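Methyltransferase type 12 (Clostridium thermocellum, PDB 3JWI) probably methylates the 2'-hydroxyl of the 3'-terminal nucleotide of small RNAs with S-adenosyl-L-methionine, this chain being the methyltransferase domain of the longer Hen1 protein. Local coordinates at residues V106-E111 and S137-E142; P131-V136 and M202-L207; C36-L41 and L64-D69; V92-R97 and L125-R130; A28-D33 and S50-T55. All coordinates share one frame; numbering follows the deposited sequence.

In the fold
Contacts 1, 2 and 5 pair strands of the Rossmann-like sheet; contacts 3 and 4 each join a loop to a helix. Contacts 1 and 2 are buried and share strand 133-139, one pairing it in parallel with 103-107, the other antiparallel with 200-206; Val106 N lies 2.7 Å from Ile135 O where they meet. Contact 5, partly buried, is a parallel pair (30-34 with 53-58) in the sheet's other half. Contact 3, also partly buried, joins the loop 36-39 to helix 61-71. Backbone bonds dominate contacts 2 and 5, whereas carboxylate-hydroxyl bonds and a water mark the strand ends of contact 1. Contact 4, at the surface, has instead an arginine laid on a phenylalanine, and contact 3 one salt bridge.

Contact 1. Residues V106-E111 and S137-E142; sequences VIEVIE and STPNKE
The C-terminal ends of two neighbouring parallel strands, 103-107 and 133-139, meet here in a beta-alpha-beta unit of the Rossmann-like methyltransferase fold, where Ile107 belongs to a magnesium site seen crystallographically for this protein, though no metal is bound to this chain. Ile107 and Ser137 form the bridge: Ser137 N donates to Val106 O (3.1 Å), and Glu108 N to Ser137 O (2.8 Å). Ser137 OG donates to Glu108 OE2 at 2.7 Å, using the anti lone pair of that oxygen; the bend of Glu108 at chi2 (-60°) turns the carboxylate back over the strand end, and its OE1 lies against Pro139 CG and CD. Thr138 OG1 donates to Glu111 OE1 (2.9 Å) from above the carboxylate plane, 72° out of it, while Glu111 OE2 sits 3.2 Å from Pro139 CD. A water between the chains donates to Val106 O and, at 2.7 Å, to Ser137 O and accepts from Val109 N (2.8 Å), serving three backbone groups where the strands part. Helix 115-129 covers Val106 through Phe121 and Leu125, Phe169 of helix 166-180 packs on Ile110 and Thr138, and helix 11-25 reaches Ile107 and Ser137 from Val19 and Arg15.

Contact 2. Residues P131-V136 and M202-L207; sequences PQTVIV and MGVFTL
Phe205 and Val136 meet obliquely on one face of an antiparallel strand pair, CE2 of the ring lying 3.7 Å from Val136 CG2. With CG anti to its carbonyl carbon (chi1 -57°), the phenylalanine leans along the strand over Gly203, which has no side chain in the way, and its edge meets Val134 O in the ring plane. Val134 stands directly opposite, CB to CB with Phe205 at 3.9 Å. On the other face Thr133 and Thr206 lie side by side and point the same way, whereas the Ile135 and Met202 side chains cross, CG2 touching SD (3.9 Å). The register is fixed by reciprocal backbone bonds in the Val134-Phe205 and Val136-Gly203 pairs; Phe205 N to Val134 O measures 2.8 Å at 164°. At the chain terminus Leu207 N donates to Gln132 O (3.0 Å), and the Gln132 side chain, folded at chi2 (59°), returns NE2 to Leu207 O at 2.9 Å. Strand 200-206, inserted between 133-139 and 183-189, fits the antiparallel seventh strand of Rossmann-like methyltransferases. Helix 166-180 covers the Phe205 face with Trp172, Ala173 and Val176, while Val19 and Val22 of helix 11-25 pack against Met202 and Val204 on the other.

Contact 3. Residues C36-L41 and L64-D69; sequences CGEGNL and LERAKD
Cys36 to Gly39 form a type II' beta turn, closed by Gly39 N to Cys36 O at 3.0 Å; the CA atoms of Glu38 and of Ala67 in helix 61-71 lie 4.0 Å apart. Gly37 and Gly39 both adopt positive phi. The Ala67 methyl nestles against the turn backbone, its CB 3.6 Å from Gly37 O and 4.0 Å from Gly39 N. Cys36 SG meets Leu64 CD2 at 4.0 Å. Toward the surface Glu38 crosses Arg66: its OE2 accepts from Arg66 NE (3.0 Å), lying in the guanidinium plane but met 30° out of the carboxylate plane. The bend of Arg66 at chi3 (-71°) directs NE to OE2, which also lies 3.1 Å from CD. With NE as the one donor across the contact and 130° at the hydrogen, the salt bridge is single and bent. Gly37 N is held by Asp58 OD1. The run Asp33 to Gly39 matches the glycine-rich loop after the first strand of Rossmann-like methyltransferases, which in relatives lines the S-adenosylmethionine pocket; adjoining Gly35 is a magnesium-site residue, though this chain binds no metal.

Contact 4. Residues V92-R97 and L125-R130; sequences VYRDKR and LFEFTR
The largest part of this surface contact is Arg94 lying over one face of the Phe128 ring. Its CG makes a CH-pi contact 3.7 Å from the ring centroid and 20° off the normal, displaced toward the rim, and bends at chi2 and chi3 bring the guanidinium back over CD1, with CZ to Phe128 CD1 at 3.3 Å. The two planes are inclined by 42°, so the group slants across the ring instead of stacking flat. Phe128 reaches out to this position with CG anti to the backbone N (chi1 -178°). At the ring edge, near its plane, Asp95 O lies 3.3 Å from Phe128 CE2.

Among charged groups, Arg94 NH1 and Glu127 OE2 form a long salt bridge of 4.0 Å; the stronger partner of Glu127 is Lys123, a salt bridge through OE1. Within 92-97, Asp95 OD1 accepts from Arg97 N (2.8 Å), an Asx turn, and Arg97 grips the same carboxylate side-on, NE to OD1 and NH2 to OD2 (3.1 Å), which probably steadies the loop at Asp95.

The contact thus ties the loop between strands 84-88 and 103-107 to the end of helix 115-129. That helix turns its other side to the sheet, Leu125 resting on Ala104, Val106 and Val134, and Phe126 reaching Val176 of helix 166-180.

Contact 5. Residues A28-D33 and S50-T55; sequences AKKVID and SFEQIT
Lys29 and Ser50 meet where two parallel strands, 30-34 and 53-58, begin. Along the Lys29 side chain, CB lies 3.8 Å from Glu52 OE1; the chain then folds at chi2 (-61°), carrying CD to within 3.1 Å of Ser50 O, with CE 3.9 Å from that oxygen; NZ ends 5.4 Å from Glu52 OE2, too far for a salt bridge. Lys29 O takes two donors, Gln53 N at 3.2 Å and, by a weak bond, Glu52 N. The ladder continues to Asp33 N and Thr55 O (2.7 Å, 171°). On the face bearing Val31, the Phe51 ring meets Ala28 O at its edge, CD1 3.3 Å away, and Val31 CG2 obliquely. On the face bearing Lys30 and Ile32, Lys30 CG meets Gln53 CB and Ile32 CG1 meets Thr55 CG2. Asp33 OD1 is hydrogen-bonded to Thr105 OG1, and Thr55 OG1 to Tyr101 OH. Backbone bonds therefore order the pair, while the charges at its N-terminal end, Lys30 NZ and Glu52 OE1 being closest at 4.0 Å, probably add only diffuse attraction.

Contact 1. Residues V106-E111 and S137-E142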
# COMPACT_ATOMS: atom_id res chain seq x y z
N VAL A 106 -2.10 -0.78 -0.83
CA VAL A 106 -1.57 0.05 -1.90
C VAL A 106 -0.80 1.15 -1.18
O VAL A 106 -1.32 2.23 -0.90
CB VAL A 106 -2.70 0.65 -2.75
CG1 VAL A 106 -2.13 1.33 -3.99
CG2 VAL A 106 -3.67 -0.44 -3.15
N ILE A 107 0.46 0.84 -0.89
CA ILE A 107 1.34 1.73 -0.14
C ILE A 107 2.27 2.54 -1.04
O ILE A 107 3.08 1.98 -1.76
CB ILE A 107 2.19 0.93 0.88
CG1 ILE A 107 1.33 -0.16 1.54
CG2 ILE A 107 2.79 1.87 1.92
CD1 ILE A 107 0.13 0.36 2.31
N GLU A 108 2.15 3.86 -0.97
CA GLU A 108 2.99 4.76 -1.76
C GLU A 108 3.02 4.33 -3.23
O GLU A 108 4.08 4.20 -3.83
CB GLU A 108 4.41 4.77 -1.18
CG GLU A 108 4.46 4.90 0.35
CD GLU A 108 3.81 6.19 0.87
OE1 GLU A 108 4.30 7.28 0.50
OE2 GLU A 108 2.82 6.12 1.64
N VAL A 109 1.84 4.13 -3.80
CA VAL A 109 1.74 3.73 -5.20
C VAL A 109 0.97 4.72 -6.09
O VAL A 109 1.42 5.05 -7.19
CB VAL A 109 1.05 2.34 -5.32
CG1 VAL A 109 0.65 2.08 -6.77
CG2 VAL A 109 1.99 1.24 -4.82
N ILE A 110 -0.17 5.22 -5.62
CA ILE A 110 -0.98 6.11 -6.44
C ILE A 110 -0.37 7.43 -6.89
O ILE A 110 -0.70 7.93 -7.97
CB ILE A 110 -2.34 6.40 -5.76
CG1 ILE A 110 -2.13 7.24 -4.49
CG2 ILE A 110 -3.04 5.09 -5.45
CD1 ILE A 110 -3.43 7.56 -3.75
N GLU A 111 0.52 8.01 -6.09
CA GLU A 111 1.14 9.27 -6.47
C GLU A 111 2.04 9.10 -7.69
O GLU A 111 2.41 10.08 -8.34
CB GLU A 111 1.97 9.85 -5.31
CG GLU A 111 3.20 9.03 -4.95
CD GLU A 111 2.93 7.97 -3.89
OE1 GLU A 111 1.77 7.48 -3.81
OE2 GLU A 111 3.88 7.62 -3.15
N SER A 137 -1.96 4.35 1.23
CA SER A 137 -1.20 5.42 1.86
C SER A 137 -0.42 6.16 0.79
O SER A 137 0.07 5.56 -0.17
CB SER A 137 -0.22 4.88 2.91
OG SER A 137 0.93 4.34 2.28
N THR A 138 -0.31 7.47 0.95
CA THR A 138 0.42 8.29 -0.01
C THR A 138 1.01 9.46 0.78
O THR A 138 0.49 9.83 1.82
CB THR A 138 -0.55 8.79 -1.12
OG1 THR A 138 0.21 9.34 -2.20
CG2 THR A 138 -1.52 9.84 -0.58
N PRO A 139 2.13 10.04 0.31
CA PRO A 139 2.70 11.16 1.07
C PRO A 139 1.79 12.38 1.14
O PRO A 139 0.80 12.47 0.41
CB PRO A 139 4.00 11.47 0.33
CG PRO A 139 4.34 10.18 -0.38
CD PRO A 139 2.98 9.68 -0.83
N ASN A 140 2.13 13.30 2.03
CA ASN A 140 1.38 14.54 2.22
C ASN A 140 2.29 15.63 1.66
O ASN A 140 3.30 16.00 2.29
CB ASN A 140 1.11 14.77 3.71
CG ASN A 140 0.42 16.10 3.99
OD1 ASN A 140 0.20 16.92 3.10
ND2 ASN A 140 0.07 16.31 5.26
N LYS A 141 1.95 16.12 0.48
CA LYS A 141 2.71 17.16 -0.20
C LYS A 141 2.96 18.37 0.70
O LYS A 141 4.09 18.87 0.80
CB LYS A 141 1.98 17.58 -1.48
CG LYS A 141 2.71 18.58 -2.36
CD LYS A 141 1.86 18.93 -3.57
CE LYS A 141 2.56 19.85 -4.54
NZ LYS A 141 1.70 20.15 -5.71
N GLU A 142 1.91 18.85 1.35
CA GLU A 142 2.02 20.01 2.23
C GLU A 142 3.05 19.75 3.34
O GLU A 142 3.97 20.54 3.53
CB GLU A 142 0.66 20.34 2.85
CG GLU A 142 -0.41 20.70 1.84
CD GLU A 142 -1.80 20.76 2.46
OE1 GLU A 142 -2.49 19.71 2.48
OE2 GLU A 142 -2.19 21.85 2.93
O HOH W 1 -0.65 4.48 -2.56

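Contact 2. Residues P131-V136 and M202-L207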
# COMPACT_ATOMS: atom_id res chain seq x y z
N PRO A 131 -11.72 -6.54 -2.48
CA PRO A 131 -11.55 -7.23 -1.19
C PRO A 131 -12.33 -6.50 -0.09
O PRO A 131 -12.73 -5.34 -0.27
CB PRO A 131 -10.05 -7.16 -0.97
CG PRO A 131 -9.72 -5.81 -1.52
CD PRO A 131 -10.50 -5.79 -2.82
N GLN A 132 -12.53 -7.17 1.04
CA GLN A 132 -13.27 -6.60 2.16
C GLN A 132 -12.60 -5.34 2.71
O GLN A 132 -13.27 -4.40 3.14
CB GLN A 132 -13.39 -7.65 3.28
CG GLN A 132 -13.98 -7.13 4.59
CD GLN A 132 -15.38 -6.56 4.44
OE1 GLN A 132 -16.23 -7.15 3.75
NE2 GLN A 132 -15.63 -5.41 5.08
N THR A 133 -11.27 -5.32 2.67
CA THR A 133 -10.51 -4.17 3.16
C THR A 133 -9.43 -3.73 2.17
O THR A 133 -8.74 -4.56 1.56
CB THR A 133 -9.81 -4.49 4.51
OG1 THR A 133 -10.77 -5.04 5.43
CG2 THR A 133 -9.21 -3.23 5.12
N VAL A 134 -9.30 -2.42 1.99
CA VAL A 134 -8.30 -1.86 1.09
C VAL A 134 -7.59 -0.74 1.85
O VAL A 134 -8.21 0.22 2.31
CB VAL A 134 -8.96 -1.29 -0.18
CG1 VAL A 134 -7.94 -0.54 -1.02
CG2 VAL A 134 -9.57 -2.41 -0.98
N ILE A 135 -6.27 -0.88 1.99
CA ILE A 135 -5.48 0.11 2.70
C ILE A 135 -4.63 0.88 1.70
O ILE A 135 -3.90 0.29 0.91
CB ILE A 135 -4.56 -0.56 3.77
CG1 ILE A 135 -5.42 -1.41 4.71
CG2 ILE A 135 -3.82 0.50 4.55
CD1 ILE A 135 -4.61 -2.23 5.73
N VAL A 136 -4.72 2.21 1.74
CA VAL A 136 -3.98 3.05 0.80
C VAL A 136 -3.24 4.17 1.53
O VAL A 136 -3.83 4.85 2.35
CB VAL A 136 -4.95 3.70 -0.22
CG1 VAL A 136 -4.19 4.52 -1.25
CG2 VAL A 136 -5.78 2.61 -0.89
N MET A 202 -3.33 8.14 5.12
CA MET A 202 -3.80 6.79 4.88
C MET A 202 -5.31 6.76 4.85
O MET A 202 -5.97 7.45 5.63
CB MET A 202 -3.27 5.84 5.98
CG MET A 202 -3.70 4.35 5.87
SD MET A 202 -2.99 3.24 7.20
CE MET A 202 -1.33 3.22 6.71
N GLY A 203 -5.85 5.95 3.95
CA GLY A 203 -7.28 5.78 3.85
C GLY A 203 -7.56 4.29 3.98
O GLY A 203 -6.95 3.47 3.29
N VAL A 204 -8.46 3.93 4.89
CA VAL A 204 -8.82 2.53 5.06
C VAL A 204 -10.24 2.32 4.54
O VAL A 204 -11.23 2.78 5.13
CB VAL A 204 -8.69 2.10 6.54
CG1 VAL A 204 -9.11 0.65 6.71
CG2 VAL A 204 -7.23 2.27 6.99
N PHE A 205 -10.33 1.63 3.41
CA PHE A 205 -11.60 1.37 2.75
C PHE A 205 -12.16 -0.00 3.13
O PHE A 205 -11.46 -1.01 3.01
CB PHE A 205 -11.41 1.44 1.23
CG PHE A 205 -10.86 2.75 0.75
CD1 PHE A 205 -11.72 3.76 0.31
CD2 PHE A 205 -9.49 2.97 0.72
CE1 PHE A 205 -11.22 4.98 -0.14
CE2 PHE A 205 -8.97 4.18 0.27
CZ PHE A 205 -9.85 5.19 -0.17
N THR A 206 -13.41 -0.04 3.57
CA THR A 206 -14.03 -1.30 3.94
C THR A 206 -15.41 -1.47 3.32
O THR A 206 -16.21 -0.54 3.27
CB THR A 206 -14.15 -1.46 5.48
OG1 THR A 206 -14.76 -0.29 6.04
CG2 THR A 206 -12.77 -1.68 6.10
N LEU A 207 -15.67 -2.69 2.86
CA LEU A 207 -16.93 -3.05 2.24
C LEU A 207 -18.03 -3.16 3.30
O LEU A 207 -17.69 -3.43 4.48
CB LEU A 207 -16.75 -4.39 1.50
CG LEU A 207 -17.01 -4.50 -0.01
CD1 LEU A 207 -16.75 -3.20 -0.72
CD2 LEU A 207 -16.15 -5.61 -0.57

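Contact 3. Residues C36-L41 and L64-D69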
# COMPACT_ATOMS: atom_id res chain seq x y z
N CYS A 36 4.27 -3.80 -4.57
CA CYS A 36 5.08 -4.13 -3.40
C CYS A 36 6.51 -3.59 -3.34
O CYS A 36 7.17 -3.72 -2.30
CB CYS A 36 5.13 -5.65 -3.20
SG CYS A 36 5.87 -6.60 -4.57
N GLY A 37 6.98 -2.99 -4.42
CA GLY A 37 8.34 -2.48 -4.41
C GLY A 37 9.30 -3.58 -3.99
O GLY A 37 9.19 -4.71 -4.47
N GLU A 38 10.22 -3.27 -3.08
CA GLU A 38 11.20 -4.27 -2.63
C GLU A 38 10.75 -5.20 -1.50
O GLU A 38 11.59 -5.77 -0.80
CB GLU A 38 12.51 -3.60 -2.24
CG GLU A 38 13.20 -2.88 -3.39
CD GLU A 38 14.66 -2.58 -3.10
OE1 GLU A 38 14.95 -2.01 -2.02
OE2 GLU A 38 15.51 -2.91 -3.96
N GLY A 39 9.44 -5.34 -1.32
CA GLY A 39 8.91 -6.24 -0.31
C GLY A 39 8.95 -5.88 1.16
O GLY A 39 8.72 -6.75 2.00
N ASN A 40 9.25 -4.62 1.49
CA ASN A 40 9.31 -4.18 2.88
C ASN A 40 8.09 -4.61 3.71
O ASN A 40 8.24 -5.12 4.82
CB ASN A 40 9.46 -2.66 2.94
CG ASN A 40 10.90 -2.20 2.76
OD1 ASN A 40 11.67 -2.78 1.99
ND2 ASN A 40 11.27 -1.14 3.47
N LEU A 41 6.89 -4.42 3.17
CA LEU A 41 5.68 -4.81 3.89
C LEU A 41 5.59 -6.34 3.95
O LEU A 41 5.15 -6.90 4.95
CB LEU A 41 4.42 -4.26 3.20
CG LEU A 41 3.09 -4.71 3.81
CD1 LEU A 41 2.94 -4.12 5.20
CD2 LEU A 41 1.94 -4.26 2.93
N LEU A 64 10.98 -6.75 -8.69
CA LEU A 64 10.58 -8.01 -8.08
C LEU A 64 11.80 -8.85 -7.71
O LEU A 64 11.82 -9.52 -6.68
CB LEU A 64 9.68 -8.81 -9.02
CG LEU A 64 8.21 -8.40 -9.04
CD1 LEU A 64 7.45 -9.29 -10.02
CD2 LEU A 64 7.62 -8.53 -7.63
N GLU A 65 12.81 -8.81 -8.57
CA GLU A 65 14.03 -9.56 -8.34
C GLU A 65 14.72 -9.02 -7.09
O GLU A 65 15.25 -9.79 -6.28
CB GLU A 65 14.96 -9.45 -9.56
CG GLU A 65 16.04 -10.51 -9.60
CD GLU A 65 15.47 -11.93 -9.49
OE1 GLU A 65 14.67 -12.32 -10.38
OE2 GLU A 65 15.82 -12.64 -8.53
N ARG A 66 14.70 -7.70 -6.92
CA ARG A 66 15.31 -7.09 -5.75
C ARG A 66 14.49 -7.47 -4.52
O ARG A 66 15.04 -7.62 -3.43
CB ARG A 66 15.37 -5.57 -5.90
CG ARG A 66 16.33 -5.10 -6.98
CD ARG A 66 16.83 -3.69 -6.70
NE ARG A 66 15.80 -2.66 -6.89
CZ ARG A 66 15.39 -2.20 -8.07
NH1 ARG A 66 15.92 -2.69 -9.19
NH2 ARG A 66 14.47 -1.25 -8.14
N ALA A 67 13.18 -7.62 -4.70
CA ALA A 67 12.30 -8.01 -3.61
C ALA A 67 12.62 -9.44 -3.19
O ALA A 67 12.67 -9.75 -2.00
CB ALA A 67 10.84 -7.91 -4.06
N LYS A 68 12.85 -10.31 -4.18
CA LYS A 68 13.18 -11.70 -3.89
C LYS A 68 14.46 -11.80 -3.06
O LYS A 68 14.52 -12.53 -2.07
CB LYS A 68 13.34 -12.50 -5.18
CG LYS A 68 12.06 -12.73 -5.96
CD LYS A 68 12.29 -13.78 -7.06
CE LYS A 68 11.03 -14.04 -7.89
NZ LYS A 68 10.69 -12.92 -8.82
N ASP A 69 15.50 -11.06 -3.47
CA ASP A 69 16.78 -11.06 -2.76
C ASP A 69 16.65 -10.48 -1.36
O ASP A 69 17.15 -11.05 -0.39
CB ASP A 69 17.82 -10.22 -3.52
CG ASP A 69 18.37 -10.94 -4.74
OD1 ASP A 69 18.83 -12.09 -4.59
OD2 ASP A 69 18.35 -10.34 -5.84

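Contact 4. Residues V92-R97 and L125-R130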
# COMPACT_ATOMS: atom_id res chain seq x y z
N VAL A 92 -3.00 -2.52 -14.23
CA VAL A 92 -4.02 -1.75 -14.93
C VAL A 92 -4.97 -2.65 -15.71
O VAL A 92 -5.92 -2.18 -16.33
CB VAL A 92 -3.40 -0.70 -15.92
CG1 VAL A 92 -2.68 0.39 -15.14
CG2 VAL A 92 -2.46 -1.37 -16.88
N TYR A 93 -4.70 -3.96 -15.71
CA TYR A 93 -5.57 -4.91 -16.40
C TYR A 93 -5.97 -5.97 -15.39
O TYR A 93 -5.26 -6.20 -14.41
CB TYR A 93 -4.83 -5.60 -17.55
CG TYR A 93 -4.46 -4.67 -18.68
CD1 TYR A 93 -5.44 -4.05 -19.45
CD2 TYR A 93 -3.13 -4.42 -18.98
CE1 TYR A 93 -5.11 -3.19 -20.49
CE2 TYR A 93 -2.77 -3.56 -20.02
CZ TYR A 93 -3.77 -2.95 -20.77
OH TYR A 93 -3.43 -2.09 -21.80
N ARG A 94 -7.11 -6.61 -15.62
CA ARG A 94 -7.57 -7.65 -14.71
C ARG A 94 -6.63 -8.84 -14.72
O ARG A 94 -6.01 -9.16 -15.73
CB ARG A 94 -9.00 -8.06 -15.05
CG ARG A 94 -10.02 -7.11 -14.45
CD ARG A 94 -11.22 -6.89 -15.33
NE ARG A 94 -12.13 -8.02 -15.33
CZ ARG A 94 -13.39 -7.97 -14.90
NH1 ARG A 94 -13.90 -6.84 -14.42
NH2 ARG A 94 -14.16 -9.04 -14.99
N ASP A 95 -6.51 -9.48 -13.57
CA ASP A 95 -5.64 -10.63 -13.43
C ASP A 95 -6.29 -11.58 -12.43
O ASP A 95 -6.56 -11.19 -11.29
CB ASP A 95 -4.28 -10.17 -12.90
CG ASP A 95 -3.23 -11.27 -12.95
OD1 ASP A 95 -3.52 -12.38 -12.47
OD2 ASP A 95 -2.12 -11.00 -13.46
N LYS A 96 -6.56 -12.81 -12.87
CA LYS A 96 -7.20 -13.80 -12.02
C LYS A 96 -6.46 -14.01 -10.71
O LYS A 96 -7.07 -14.31 -9.69
CB LYS A 96 -7.35 -15.14 -12.76
CG LYS A 96 -8.61 -15.25 -13.60
CD LYS A 96 -8.93 -16.71 -13.90
CE LYS A 96 -10.33 -16.88 -14.49
NZ LYS A 96 -10.49 -16.18 -15.80
N ARG A 97 -5.14 -13.84 -10.74
CA ARG A 97 -4.34 -14.02 -9.54
C ARG A 97 -4.66 -12.99 -8.46
O ARG A 97 -4.23 -13.15 -7.32
CB ARG A 97 -2.85 -14.00 -9.89
CG ARG A 97 -2.35 -15.30 -10.51
CD ARG A 97 -0.93 -15.16 -11.02
NE ARG A 97 -0.83 -14.17 -12.10
CZ ARG A 97 0.30 -13.90 -12.75
NH1 ARG A 97 1.42 -14.54 -12.44
NH2 ARG A 97 0.31 -12.98 -13.70
N LEU A 125 -8.80 -2.65 -8.91
CA LEU A 125 -8.76 -2.77 -7.46
C LEU A 125 -10.11 -2.81 -6.75
O LEU A 125 -10.44 -3.78 -6.05
CB LEU A 125 -7.93 -1.62 -6.87
CG LEU A 125 -7.85 -1.51 -5.35
CD1 LEU A 125 -7.34 -2.83 -4.75
CD2 LEU A 125 -6.93 -0.35 -4.97
N PHE A 126 -10.90 -1.77 -6.95
CA PHE A 126 -12.19 -1.65 -6.28
C PHE A 126 -13.37 -2.39 -6.89
O PHE A 126 -14.33 -2.73 -6.20
CB PHE A 126 -12.54 -0.17 -6.12
CG PHE A 126 -11.62 0.57 -5.20
CD1 PHE A 126 -11.60 0.27 -3.84
CD2 PHE A 126 -10.79 1.57 -5.69
CE1 PHE A 126 -10.76 0.97 -2.97
CE2 PHE A 126 -9.95 2.28 -4.83
CZ PHE A 126 -9.94 1.98 -3.46
N GLU A 127 -13.30 -2.63 -8.20
CA GLU A 127 -14.38 -3.30 -8.89
C GLU A 127 -14.13 -4.80 -9.10
O GLU A 127 -15.02 -5.60 -8.85
CB GLU A 127 -14.63 -2.61 -10.23
CG GLU A 127 -15.52 -3.39 -11.20
CD GLU A 127 -15.68 -2.68 -12.55
OE1 GLU A 127 -16.36 -1.63 -12.59
OE2 GLU A 127 -15.11 -3.18 -13.55
N PHE A 128 -12.93 -5.16 -9.55
CA PHE A 128 -12.59 -6.57 -9.81
C PHE A 128 -12.04 -7.32 -8.59
O PHE A 128 -12.62 -8.30 -8.12
CB PHE A 128 -11.57 -6.66 -10.95
CG PHE A 128 -11.18 -8.06 -11.32
CD1 PHE A 128 -12.04 -8.87 -12.08
CD2 PHE A 128 -9.96 -8.58 -10.93
CE1 PHE A 128 -11.67 -10.17 -12.43
CE2 PHE A 128 -9.58 -9.88 -11.28
CZ PHE A 128 -10.43 -10.67 -12.03
N THR A 129 -10.90 -6.87 -8.08
CA THR A 129 -10.26 -7.50 -6.93
C THR A 129 -11.21 -7.43 -5.74
O THR A 129 -11.34 -8.39 -4.97
CB THR A 129 -8.95 -6.79 -6.59
OG1 THR A 129 -8.12 -6.75 -7.77
CG2 THR A 129 -8.21 -7.54 -5.47
N ARG A 130 -11.86 -6.28 -5.62
CA ARG A 130 -12.85 -5.97 -4.59
C ARG A 130 -12.78 -6.76 -3.27
O ARG A 130 -13.69 -7.53 -2.94
CB ARG A 130 -14.24 -6.10 -5.22
CG ARG A 130 -15.36 -5.38 -4.48
CD ARG A 130 -16.62 -5.37 -5.35
NE ARG A 130 -17.75 -4.65 -4.75
CZ ARG A 130 -17.85 -3.32 -4.66
NH1 ARG A 130 -16.88 -2.54 -5.12
NH2 ARG A 130 -18.93 -2.78 -4.12

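Contact 5. Residues A28-D33 and S50-T55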
# COMPACT_ATOMS: atom_id res chain seq x y z
N ALA A 28 -7.58 -9.90 8.77
CA ALA A 28 -7.28 -10.30 7.39
C ALA A 28 -6.29 -11.46 7.43
O ALA A 28 -5.26 -11.38 8.10
CB ALA A 28 -6.67 -9.13 6.63
N LYS A 29 -6.59 -12.53 6.71
CA LYS A 29 -5.71 -13.70 6.69
C LYS A 29 -4.97 -13.85 5.37
O LYS A 29 -3.91 -14.46 5.31
CB LYS A 29 -6.52 -14.97 6.99
CG LYS A 29 -7.20 -14.97 8.35
CD LYS A 29 -6.17 -14.88 9.48
CE LYS A 29 -6.84 -14.88 10.86
NZ LYS A 29 -7.71 -16.08 11.06
N LYS A 30 -5.55 -13.29 4.31
CA LYS A 30 -4.94 -13.34 2.99
C LYS A 30 -4.78 -11.91 2.49
O LYS A 30 -5.76 -11.20 2.27
CB LYS A 30 -5.83 -14.15 2.03
CG LYS A 30 -6.03 -15.60 2.44
CD LYS A 30 -6.60 -16.42 1.29
CE LYS A 30 -6.93 -17.84 1.72
NZ LYS A 30 -8.01 -17.87 2.75
N VAL A 31 -3.52 -11.50 2.32
CA VAL A 31 -3.21 -10.13 1.92
C VAL A 31 -2.41 -10.03 0.62
O VAL A 31 -1.46 -10.77 0.42
CB VAL A 31 -2.40 -9.43 3.04
CG1 VAL A 31 -2.13 -7.96 2.68
CG2 VAL A 31 -3.14 -9.55 4.35
N ILE A 32 -2.79 -9.09 -0.24
CA ILE A 32 -2.08 -8.88 -1.49
C ILE A 32 -1.63 -7.41 -1.55
O ILE A 32 -2.45 -6.50 -1.49
CB ILE A 32 -2.97 -9.23 -2.72
CG1 ILE A 32 -2.20 -8.96 -4.01
CG2 ILE A 32 -4.28 -8.44 -2.68
CD1 ILE A 32 -2.83 -9.56 -5.25
N ASP A 33 -0.32 -7.21 -1.65
CA ASP A 33 0.26 -5.87 -1.71
C ASP A 33 0.52 -5.50 -3.16
O ASP A 33 1.44 -6.02 -3.80
CB ASP A 33 1.56 -5.83 -0.89
CG ASP A 33 2.17 -4.43 -0.80
OD1 ASP A 33 1.41 -3.45 -0.65
OD2 ASP A 33 3.42 -4.32 -0.84
N SER A 50 -0.17 -15.09 11.82
CA SER A 50 -1.61 -15.00 11.60
C SER A 50 -1.98 -14.89 10.12
O SER A 50 -3.08 -15.25 9.73
CB SER A 50 -2.20 -13.81 12.36
OG SER A 50 -1.75 -12.58 11.82
N PHE A 51 -1.05 -14.40 9.31
CA PHE A 51 -1.30 -14.26 7.88
C PHE A 51 -1.02 -15.57 7.15
O PHE A 51 0.11 -16.02 7.08
CB PHE A 51 -0.44 -13.13 7.30
CG PHE A 51 -0.72 -11.80 7.93
CD1 PHE A 51 -1.99 -11.24 7.85
CD2 PHE A 51 0.26 -11.14 8.64
CE1 PHE A 51 -2.27 -10.03 8.48
CE2 PHE A 51 -0.01 -9.93 9.28
CZ PHE A 51 -1.28 -9.38 9.20
N GLU A 52 -2.07 -16.17 6.60
CA GLU A 52 -1.95 -17.43 5.88
C GLU A 52 -1.37 -17.29 4.47
O GLU A 52 -0.61 -18.14 4.02
CB GLU A 52 -3.31 -18.12 5.81
CG GLU A 52 -3.97 -18.27 7.17
CD GLU A 52 -5.31 -18.98 7.11
OE1 GLU A 52 -6.12 -18.65 6.22
OE2 GLU A 52 -5.55 -19.87 7.96
N GLN A 53 -1.74 -16.22 3.77
CA GLN A 53 -1.24 -16.00 2.42
C GLN A 53 -0.80 -14.56 2.25
O GLN A 53 -1.58 -13.63 2.45
CB GLN A 53 -2.31 -16.36 1.38
CG GLN A 53 -1.86 -16.20 -0.07
CD GLN A 53 -0.62 -17.02 -0.41
OE1 GLN A 53 -0.56 -18.22 -0.11
NE2 GLN A 53 0.37 -16.38 -1.03
N ILE A 54 0.47 -14.39 1.87
CA ILE A 54 1.08 -13.08 1.67
C ILE A 54 1.53 -12.99 0.21
O ILE A 54 2.35 -13.79 -0.25
CB ILE A 54 2.31 -12.92 2.60
CG1 ILE A 54 1.85 -13.05 4.06
CG2 ILE A 54 2.98 -11.57 2.38
CD1 ILE A 54 3.00 -13.19 5.05
N THR A 55 0.99 -12.02 -0.53
CA THR A 55 1.32 -11.88 -1.94
C THR A 55 1.76 -10.46 -2.33
O THR A 55 1.17 -9.47 -1.90
CB THR A 55 0.12 -12.29 -2.82
OG1 THR A 55 -0.22 -13.65 -2.55
CG2 THR A 55 0.45 -12.13 -4.30